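Local coordinates for beta-1,4-galactanase (Humicola insolens, PDB 1HJQ), which hydrolyses beta-1,4-galactosidic linkages in type I arabinogalactans as a family 53 glycoside hydrolase, at residues Asn111-Ser116 with Trp162-Ser167; Ile125-Val130 with Pro171-Met176. All blocks are in the same frame, centred on the assembly; numbering follows the deposited sequence.

Contact 1. Residues Asn111-Ser116 with Trp162-Ser167. With NAG (2-acetamido-2-deoxy-beta-D-glucopyranose), chain B.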
ATOM      1  N   ASN A 111       9.865  18.299   7.105  1.00 21.62           N
ATOM      2  CA  ASN A 111      11.247  17.935   7.414  1.00 21.76           C
ATOM      3  C   ASN A 111      11.397  16.422   7.416  1.00 20.49           C
ATOM      4  O   ASN A 111      12.343  15.879   6.842  1.00 19.91           O
ATOM      5  CB  ASN A 111      11.682  18.457   8.786  1.00 24.11           C
ATOM      6  CG  ASN A 111      11.707  19.965   8.867  1.00 27.38           C
ATOM      7  OD1 ASN A 111      11.784  20.655   7.849  1.00 28.10           O
ATOM      8  ND2 ASN A 111      11.661  20.476  10.095  1.00 30.05           N
ATOM      9  N   TYR A 112      10.453  15.750   8.066  1.00 19.10           N
ATOM     10  CA  TYR A 112      10.480  14.300   8.166  1.00 17.72           C
ATOM     11  C   TYR A 112      10.510  13.636   6.801  1.00 17.25           C
ATOM     12  O   TYR A 112      11.400  12.829   6.517  1.00 16.30           O
ATOM     13  CB  TYR A 112       9.270  13.787   8.956  1.00 17.25           C
ATOM     14  CG  TYR A 112       9.135  12.281   8.906  1.00 15.84           C
ATOM     15  CD1 TYR A 112      10.050  11.459   9.559  1.00 16.00           C
ATOM     16  CD2 TYR A 112       8.141  11.679   8.144  1.00 15.34           C
ATOM     17  CE1 TYR A 112       9.981  10.073   9.448  1.00 15.83           C
ATOM     18  CE2 TYR A 112       8.063  10.296   8.024  1.00 15.72           C
ATOM     19  CZ  TYR A 112       8.985   9.500   8.678  1.00 15.85           C
ATOM     20  OH  TYR A 112       8.911   8.132   8.558  1.00 16.16           O
ATOM     21  N   THR A 113       9.531  13.970   5.965  1.00 17.10           N
ATOM     22  CA  THR A 113       9.444  13.397   4.630  1.00 16.76           C
ATOM     23  C   THR A 113      10.686  13.761   3.840  1.00 17.13           C
ATOM     24  O   THR A 113      11.301  12.902   3.211  1.00 17.46           O
ATOM     25  CB  THR A 113       8.208  13.910   3.881  1.00 17.05           C
ATOM     26  OG1 THR A 113       7.030  13.596   4.632  1.00 16.01           O
ATOM     27  CG2 THR A 113       8.113  13.259   2.506  1.00 16.87           C
ATOM     28  N   LEU A 114      11.058  15.039   3.887  1.00 17.81           N
ATOM     29  CA  LEU A 114      12.240  15.534   3.183  1.00 17.54           C
ATOM     30  C   LEU A 114      13.474  14.705   3.529  1.00 17.45           C
ATOM     31  O   LEU A 114      14.105  14.116   2.656  1.00 16.90           O
ATOM     32  CB  LEU A 114      12.500  16.996   3.548  1.00 16.86           C
ATOM     33  CG  LEU A 114      13.768  17.601   2.934  1.00 17.43           C
ATOM     34  CD1 LEU A 114      13.635  17.636   1.416  1.00 16.82           C
ATOM     35  CD2 LEU A 114      13.992  18.999   3.490  1.00 15.80           C
ATOM     36  N   ASP A 115      13.813  14.666   4.811  1.00 17.84           N
ATOM     37  CA  ASP A 115      14.970  13.914   5.258  1.00 18.33           C
ATOM     38  C   ASP A 115      14.859  12.442   4.898  1.00 17.94           C
ATOM     39  O   ASP A 115      15.836  11.838   4.461  1.00 17.31           O
ATOM     40  CB  ASP A 115      15.150  14.077   6.765  1.00 19.57           C
ATOM     41  CG  ASP A 115      15.465  15.511   7.157  1.00 21.80           C
ATOM     42  OD1 ASP A 115      15.520  16.375   6.254  1.00 21.07           O
ATOM     43  OD2 ASP A 115      15.654  15.782   8.366  1.00 23.76           O
ATOM     44  N   SER A 116      13.672  11.871   5.066  1.00 17.60           N
ATOM     45  CA  SER A 116      13.468  10.465   4.748  1.00 18.08           C
ATOM     46  C   SER A 116      13.753  10.169   3.276  1.00 19.01           C
ATOM     47  O   SER A 116      14.477   9.225   2.951  1.00 18.48           O
ATOM     48  CB  SER A 116      12.039  10.042   5.082  1.00 18.26           C
ATOM     49  OG  SER A 116      11.804  10.044   6.476  1.00 18.42           O
ATOM     50  N   TRP A 162       5.605  18.189  -0.865  1.00 20.87           N
ATOM     51  CA  TRP A 162       6.799  18.956  -1.163  1.00 21.34           C
ATOM     52  C   TRP A 162       8.056  18.457  -0.491  1.00 21.35           C
ATOM     53  O   TRP A 162       9.160  18.739  -0.956  1.00 22.19           O
ATOM     54  CB  TRP A 162       6.568  20.438  -0.868  1.00 21.89           C
ATOM     55  CG  TRP A 162       5.831  21.055  -1.987  1.00 22.47           C
ATOM     56  CD1 TRP A 162       4.482  20.998  -2.215  1.00 22.75           C
ATOM     57  CD2 TRP A 162       6.408  21.660  -3.146  1.00 22.85           C
ATOM     58  NE1 TRP A 162       4.187  21.521  -3.451  1.00 22.77           N
ATOM     59  CE2 TRP A 162       5.351  21.934  -4.045  1.00 22.75           C
ATOM     60  CE3 TRP A 162       7.717  21.988  -3.519  1.00 22.92           C
ATOM     61  CZ2 TRP A 162       5.564  22.523  -5.296  1.00 22.34           C
ATOM     62  CZ3 TRP A 162       7.930  22.576  -4.769  1.00 23.16           C
ATOM     63  CH2 TRP A 162       6.856  22.836  -5.640  1.00 22.51           C
ATOM     64  N   GLY A 163       7.900  17.714   0.596  1.00 20.58           N
ATOM     65  CA  GLY A 163       9.071  17.166   1.244  1.00 20.88           C
ATOM     66  C   GLY A 163       9.676  16.225   0.214  1.00 21.24           C
ATOM     67  O   GLY A 163      10.892  16.041   0.135  1.00 21.55           O
ATOM     68  N   VAL A 164       8.804  15.634  -0.597  1.00 20.76           N
ATOM     69  CA  VAL A 164       9.232  14.718  -1.642  1.00 19.57           C
ATOM     70  C   VAL A 164       9.787  15.529  -2.802  1.00 19.50           C
ATOM     71  O   VAL A 164      10.866  15.251  -3.316  1.00 19.20           O
ATOM     72  CB  VAL A 164       8.050  13.869  -2.164  1.00 19.13           C
ATOM     73  CG1 VAL A 164       8.531  12.914  -3.249  1.00 18.59           C
ATOM     74  CG2 VAL A 164       7.409  13.107  -1.017  1.00 18.19           C
ATOM     75  N   LYS A 165       9.045  16.548  -3.206  1.00 19.52           N
ATOM     76  CA  LYS A 165       9.475  17.362  -4.321  1.00 20.82           C
ATOM     77  C   LYS A 165      10.822  18.037  -4.111  1.00 21.71           C
ATOM     78  O   LYS A 165      11.625  18.093  -5.037  1.00 22.49           O
ATOM     79  CB  LYS A 165       8.405  18.394  -4.657  1.00 20.25           C
ATOM     80  CG  LYS A 165       7.111  17.776  -5.177  1.00 19.25           C
ATOM     81  CD  LYS A 165       6.069  18.851  -5.499  1.00 19.14           C
ATOM     82  CE  LYS A 165       4.790  18.234  -6.034  1.00 18.65           C
ATOM     83  NZ  LYS A 165       5.057  17.465  -7.287  1.00 19.20           N
ATOM     84  N   ASP A 166      11.081  18.532  -2.904  1.00 22.28           N
ATOM     85  CA  ASP A 166      12.350  19.203  -2.619  1.00 22.92           C
ATOM     86  C   ASP A 166      13.523  18.280  -2.270  1.00 23.37           C
ATOM     87  O   ASP A 166      14.597  18.765  -1.924  1.00 23.81           O
ATOM     88  CB  ASP A 166      12.194  20.202  -1.466  1.00 23.45           C
ATOM     89  CG  ASP A 166      11.304  21.374  -1.812  1.00 24.11           C
ATOM     90  OD1 ASP A 166      11.131  21.671  -3.012  1.00 24.61           O
ATOM     91  OD2 ASP A 166      10.789  22.015  -0.869  1.00 24.72           O
ATOM     92  N   SER A 167      13.341  16.967  -2.348  1.00 23.60           N
ATOM     93  CA  SER A 167      14.426  16.051  -2.002  1.00 23.53           C
ATOM     94  C   SER A 167      15.414  15.848  -3.150  1.00 24.05           C
ATOM     95  O   SER A 167      15.183  16.297  -4.268  1.00 23.74           O
ATOM     96  CB  SER A 167      13.859  14.695  -1.589  1.00 23.50           C
ATOM     97  OG  SER A 167      13.303  14.020  -2.706  1.00 24.07           O
TER
HETATM   98  C1  NAG B 601      12.158  21.814  10.355  1.00 32.63           C
HETATM   99  C2  NAG B 601      11.990  22.162  11.844  1.00 33.50           C
HETATM  100  C3  NAG B 601      12.539  23.575  12.118  1.00 34.06           C
HETATM  101  C4  NAG B 601      13.980  23.687  11.608  1.00 34.13           C
HETATM  102  C5  NAG B 601      14.005  23.313  10.126  1.00 34.88           C
HETATM  103  C6  NAG B 601      15.378  23.420   9.486  1.00 34.66           C
HETATM  104  C7  NAG B 601      10.198  21.427  13.280  1.00 35.33           C
HETATM  105  C8  NAG B 601       9.143  22.081  14.157  1.00 35.46           C
HETATM  106  N2  NAG B 601      10.586  22.090  12.197  1.00 34.22           N
HETATM  107  O3  NAG B 601      12.496  23.852  13.509  1.00 33.78           O
HETATM  108  O4  NAG B 601      14.467  25.012  11.784  1.00 35.02           O
HETATM  109  O5  NAG B 601      13.534  21.953   9.960  1.00 33.03           O
HETATM  110  O6  NAG B 601      15.898  22.142   9.161  1.00 37.27           O
HETATM  111  O7  NAG B 601      10.659  20.330  13.592  1.00 36.67           O
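Gly163 brings helix 150-165 against helix 102-123 at the level of Leu114, whose CA lies 4.1 Å from Gly163 CA. A beta-carbon at this glycine would run into Thr113 CB and the backbone of Leu114, so the bare backbone is what lets the helices come this close. The carbonyl oxygen Gly163 O takes a CA-H...O contact from Leu114 CA at 3.4 Å, and Leu114 CD1 also reaches that oxygen.

One residue on, Val164 CG2 meets Thr113 CG2 at 3.6 Å, the two side chains crossing at a slant. With OG1 beside the backbone N (chi1 -58°), Thr113 is left with CG2 anti to that nitrogen and turned to the valine; OG1 bonds Leu109 O and Tyr82 OH. Where the helix gives way to loop, Asp166 O lies 3.7 Å from Leu114 CD1, and Asp166 CB flanks the same methyl. The carboxylate of Asp166 binds Tyr110 OH through OD2. Ser167 closes the segment: its backbone N lies 3.8 Å from Leu114 CD1, while OG bonds back to Val164 O.

Asn111 ND2 is covalently bonded to C1 of the NAG, and Asn111-Tyr112-Thr113 is an N-glycosylation sequon. Thr113 thus serves both the sequon and the helix interface, which is held by methyl groups and backbone atoms and leaves the sugar to the side.

Contact 2. Residues Ile125-Val130 with Pro171-Met176; sequences IQVDIV and PKPKIM
Gln126 crosses to Pro171 with its terminal amide. Beyond CB, the chain sets out with CG anti to the backbone N and bends at the next bond (chi2 56°), which swings Gln126 CD to 3.7 Å from Pro171 CD. From there OE1 comes to the proline ring at CD, while NE2 donates to Pro171 O at 2.9 Å. That oxygen lies somewhat out of the amide plane. The same NE2 also bonds Val127 O, approaching from above the plane of that carbonyl, so one nitrogen ties both segments. Cut back to an alanine, Gln126 would probably leave Pro171 O and Val127 O without their shared donor, and the loop at Pro171, which follows a cis peptide bond, less firmly tied to 125-130.

Further along, the chains run as parallel strands. Lys174 N donates to Asp128 O at 3.0 Å, Val130 N to Lys174 O, and Met176 N to Val130 O at 2.7 Å. Pro173, lacking an N-H, contributes its ring instead: CG packs on Val130 CG2 and CB faces Val127 CG1 at 4.0 Å. On the side of the sheet that holds Ile129 and Lys174, Ile129 CG2 touches Met176 CE at 3.8 Å, and Lys174 extends to a salt bridge with Glu240.

These are neighbouring strands, 129-132 and 174-179, of the TIM barrel. Backbone bonds fix their register, and the glutamine amide carries polar pairing on into the loops that precede them.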
ATOM      1  N   ILE A 125      19.334   4.771  -3.656  1.00 24.40           N
ATOM      2  CA  ILE A 125      18.138   3.959  -3.857  1.00 24.60           C
ATOM      3  C   ILE A 125      17.102   4.806  -4.591  1.00 24.96           C
ATOM      4  O   ILE A 125      16.858   5.947  -4.216  1.00 25.12           O
ATOM      5  CB  ILE A 125      17.507   3.537  -2.504  1.00 25.17           C
ATOM      6  CG1 ILE A 125      18.527   2.780  -1.639  1.00 24.97           C
ATOM      7  CG2 ILE A 125      16.250   2.714  -2.758  1.00 23.57           C
ATOM      8  CD1 ILE A 125      18.897   1.418  -2.154  1.00 25.64           C
ATOM      9  N   GLN A 126      16.488   4.261  -5.630  1.00 25.31           N
ATOM     10  CA  GLN A 126      15.477   5.020  -6.344  1.00 26.29           C
ATOM     11  C   GLN A 126      14.079   4.657  -5.853  1.00 25.98           C
ATOM     12  O   GLN A 126      13.685   3.489  -5.890  1.00 26.18           O
ATOM     13  CB  GLN A 126      15.568   4.771  -7.850  1.00 27.81           C
ATOM     14  CG  GLN A 126      14.500   5.502  -8.667  1.00 30.65           C
ATOM     15  CD  GLN A 126      14.501   7.015  -8.436  1.00 33.22           C
ATOM     16  OE1 GLN A 126      15.518   7.691  -8.644  1.00 34.75           O
ATOM     17  NE2 GLN A 126      13.358   7.551  -8.008  1.00 32.71           N
ATOM     18  N   VAL A 127      13.346   5.666  -5.384  1.00 24.53           N
ATOM     19  CA  VAL A 127      11.981   5.489  -4.910  1.00 22.76           C
ATOM     20  C   VAL A 127      11.095   5.793  -6.112  1.00 22.82           C
ATOM     21  O   VAL A 127      11.188   6.870  -6.693  1.00 23.78           O
ATOM     22  CB  VAL A 127      11.640   6.483  -3.775  1.00 22.19           C
ATOM     23  CG1 VAL A 127      10.241   6.217  -3.256  1.00 20.98           C
ATOM     24  CG2 VAL A 127      12.654   6.368  -2.652  1.00 21.58           C
ATOM     25  N   ASP A 128      10.236   4.851  -6.482  1.00 22.55           N
ATOM     26  CA  ASP A 128       9.359   5.026  -7.635  1.00 21.98           C
ATOM     27  C   ASP A 128       7.971   5.563  -7.308  1.00 21.89           C
ATOM     28  O   ASP A 128       7.406   6.343  -8.078  1.00 21.53           O
ATOM     29  CB  ASP A 128       9.271   3.704  -8.379  1.00 22.54           C
ATOM     30  CG  ASP A 128      10.624   3.246  -8.867  1.00 22.97           C
ATOM     31  OD1 ASP A 128      11.168   3.918  -9.767  1.00 24.24           O
ATOM     32  OD2 ASP A 128      11.158   2.242  -8.342  1.00 23.58           O
ATOM     33  N   ILE A 129       7.423   5.139  -6.173  1.00 20.82           N
ATOM     34  CA  ILE A 129       6.121   5.616  -5.725  1.00 19.83           C
ATOM     35  C   ILE A 129       6.208   5.910  -4.234  1.00 20.46           C
ATOM     36  O   ILE A 129       6.881   5.191  -3.494  1.00 21.01           O
ATOM     37  CB  ILE A 129       5.013   4.573  -5.921  1.00 18.78           C
ATOM     38  CG1 ILE A 129       4.804   4.290  -7.404  1.00 18.14           C
ATOM     39  CG2 ILE A 129       3.719   5.082  -5.312  1.00 16.96           C
ATOM     40  CD1 ILE A 129       3.769   3.221  -7.659  1.00 17.65           C
ATOM     41  N   VAL A 130       5.530   6.970  -3.802  1.00 19.98           N
ATOM     42  CA  VAL A 130       5.499   7.355  -2.395  1.00 19.50           C
ATOM     43  C   VAL A 130       4.078   7.743  -2.022  1.00 18.46           C
ATOM     44  O   VAL A 130       3.496   8.637  -2.638  1.00 18.87           O
ATOM     45  CB  VAL A 130       6.378   8.593  -2.095  1.00 20.35           C
ATOM     46  CG1 VAL A 130       6.446   8.825  -0.595  1.00 19.77           C
ATOM     47  CG2 VAL A 130       7.762   8.407  -2.654  1.00 22.39           C
ATOM     48  N   PRO A 171      15.009  10.346 -10.723  1.00 30.83           N
ATOM     49  CA  PRO A 171      13.807  11.160 -10.926  1.00 29.07           C
ATOM     50  C   PRO A 171      12.949  11.139  -9.664  1.00 27.60           C
ATOM     51  O   PRO A 171      13.152  10.296  -8.793  1.00 26.05           O
ATOM     52  CB  PRO A 171      13.123  10.470 -12.098  1.00 29.27           C
ATOM     53  CG  PRO A 171      13.460   9.029 -11.855  1.00 30.72           C
ATOM     54  CD  PRO A 171      14.936   9.097 -11.503  1.00 30.69           C
ATOM     55  N   LYS A 172      12.008  12.076  -9.567  1.00 26.08           N
ATOM     56  CA  LYS A 172      11.119  12.148  -8.419  1.00 25.24           C
ATOM     57  C   LYS A 172      10.056  11.064  -8.556  1.00 23.83           C
ATOM     58  O   LYS A 172       9.562  10.808  -9.655  1.00 23.72           O
ATOM     59  CB  LYS A 172      10.423  13.508  -8.360  1.00 26.49           C
ATOM     60  CG  LYS A 172      11.346  14.701  -8.457  1.00 28.83           C
ATOM     61  CD  LYS A 172      12.108  14.956  -7.174  1.00 30.26           C
ATOM     62  CE  LYS A 172      12.951  16.214  -7.325  1.00 30.92           C
ATOM     63  NZ  LYS A 172      13.631  16.611  -6.063  1.00 31.82           N
ATOM     64  N   PRO A 173       9.694  10.410  -7.441  1.00 22.07           N
ATOM     65  CA  PRO A 173       8.683   9.356  -7.450  1.00 21.17           C
ATOM     66  C   PRO A 173       7.294   9.953  -7.606  1.00 20.40           C
ATOM     67  O   PRO A 173       7.081  11.126  -7.326  1.00 20.29           O
ATOM     68  CB  PRO A 173       8.859   8.709  -6.084  1.00 21.15           C
ATOM     69  CG  PRO A 173       9.211   9.878  -5.233  1.00 21.47           C
ATOM     70  CD  PRO A 173      10.247  10.575  -6.087  1.00 22.25           C
ATOM     71  N   LYS A 174       6.356   9.138  -8.067  1.00 19.73           N
ATOM     72  CA  LYS A 174       4.988   9.584  -8.223  1.00 18.94           C
ATOM     73  C   LYS A 174       4.429   9.694  -6.818  1.00 18.57           C
ATOM     74  O   LYS A 174       4.575   8.783  -6.006  1.00 19.22           O
ATOM     75  CB  LYS A 174       4.194   8.565  -9.036  1.00 19.04           C
ATOM     76  CG  LYS A 174       4.762   8.356 -10.421  1.00 19.69           C
ATOM     77  CD  LYS A 174       3.893   7.463 -11.277  1.00 20.41           C
ATOM     78  CE  LYS A 174       4.423   7.423 -12.699  1.00 19.27           C
ATOM     79  NZ  LYS A 174       3.452   6.780 -13.619  1.00 20.59           N
ATOM     80  N   ILE A 175       3.807  10.822  -6.519  1.00 17.92           N
ATOM     81  CA  ILE A 175       3.246  11.027  -5.199  1.00 17.26           C
ATOM     82  C   ILE A 175       1.828  10.485  -5.189  1.00 16.62           C
ATOM     83  O   ILE A 175       1.017  10.825  -6.049  1.00 16.67           O
ATOM     84  CB  ILE A 175       3.274  12.515  -4.833  1.00 16.77           C
ATOM     85  CG1 ILE A 175       4.725  13.010  -4.893  1.00 15.81           C
ATOM     86  CG2 ILE A 175       2.682  12.718  -3.447  1.00 15.74           C
ATOM     87  CD1 ILE A 175       4.888  14.519  -4.802  1.00 17.36           C
ATOM     88  N   MET A 176       1.543   9.633  -4.211  1.00 15.62           N
ATOM     89  CA  MET A 176       0.241   8.995  -4.104  1.00 15.24           C
ATOM     90  C   MET A 176      -0.517   9.280  -2.808  1.00 15.07           C
ATOM     91  O   MET A 176       0.076   9.413  -1.742  1.00 15.08           O
ATOM     92  CB  MET A 176       0.413   7.473  -4.246  1.00 14.41           C
ATOM     93  CG  MET A 176      -0.847   6.672  -3.964  1.00 14.05           C
ATOM     94  SD  MET A 176      -0.514   4.938  -3.640  1.00 15.61           S
ATOM     95  CE  MET A 176      -0.042   4.361  -5.290  1.00 14.97           C
TER

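In the fold
Both contacts lie in the closed parallel barrel: contact 2 pairs two adjacent strands, contact 1 the helices 102-123 and 150-165 packed outside them. Contact 1, its centre about 19 Å from the centre of the chain, is largely buried but has a glycan on Asn111, which points away from the interface, and relies on close helix packing without hydrogen bonds between its segments. Contact 2, its centre about 14 Å from the centre of the chain, depends on backbone bonds, and its Met176 side chain comes within about 9 Å of that of Glu245, the probable nucleophile. The layers meet where Val164 CG1 packs on Pro173 CG at 3.7 Å and Lys172 NZ probably bonds Lys165 O.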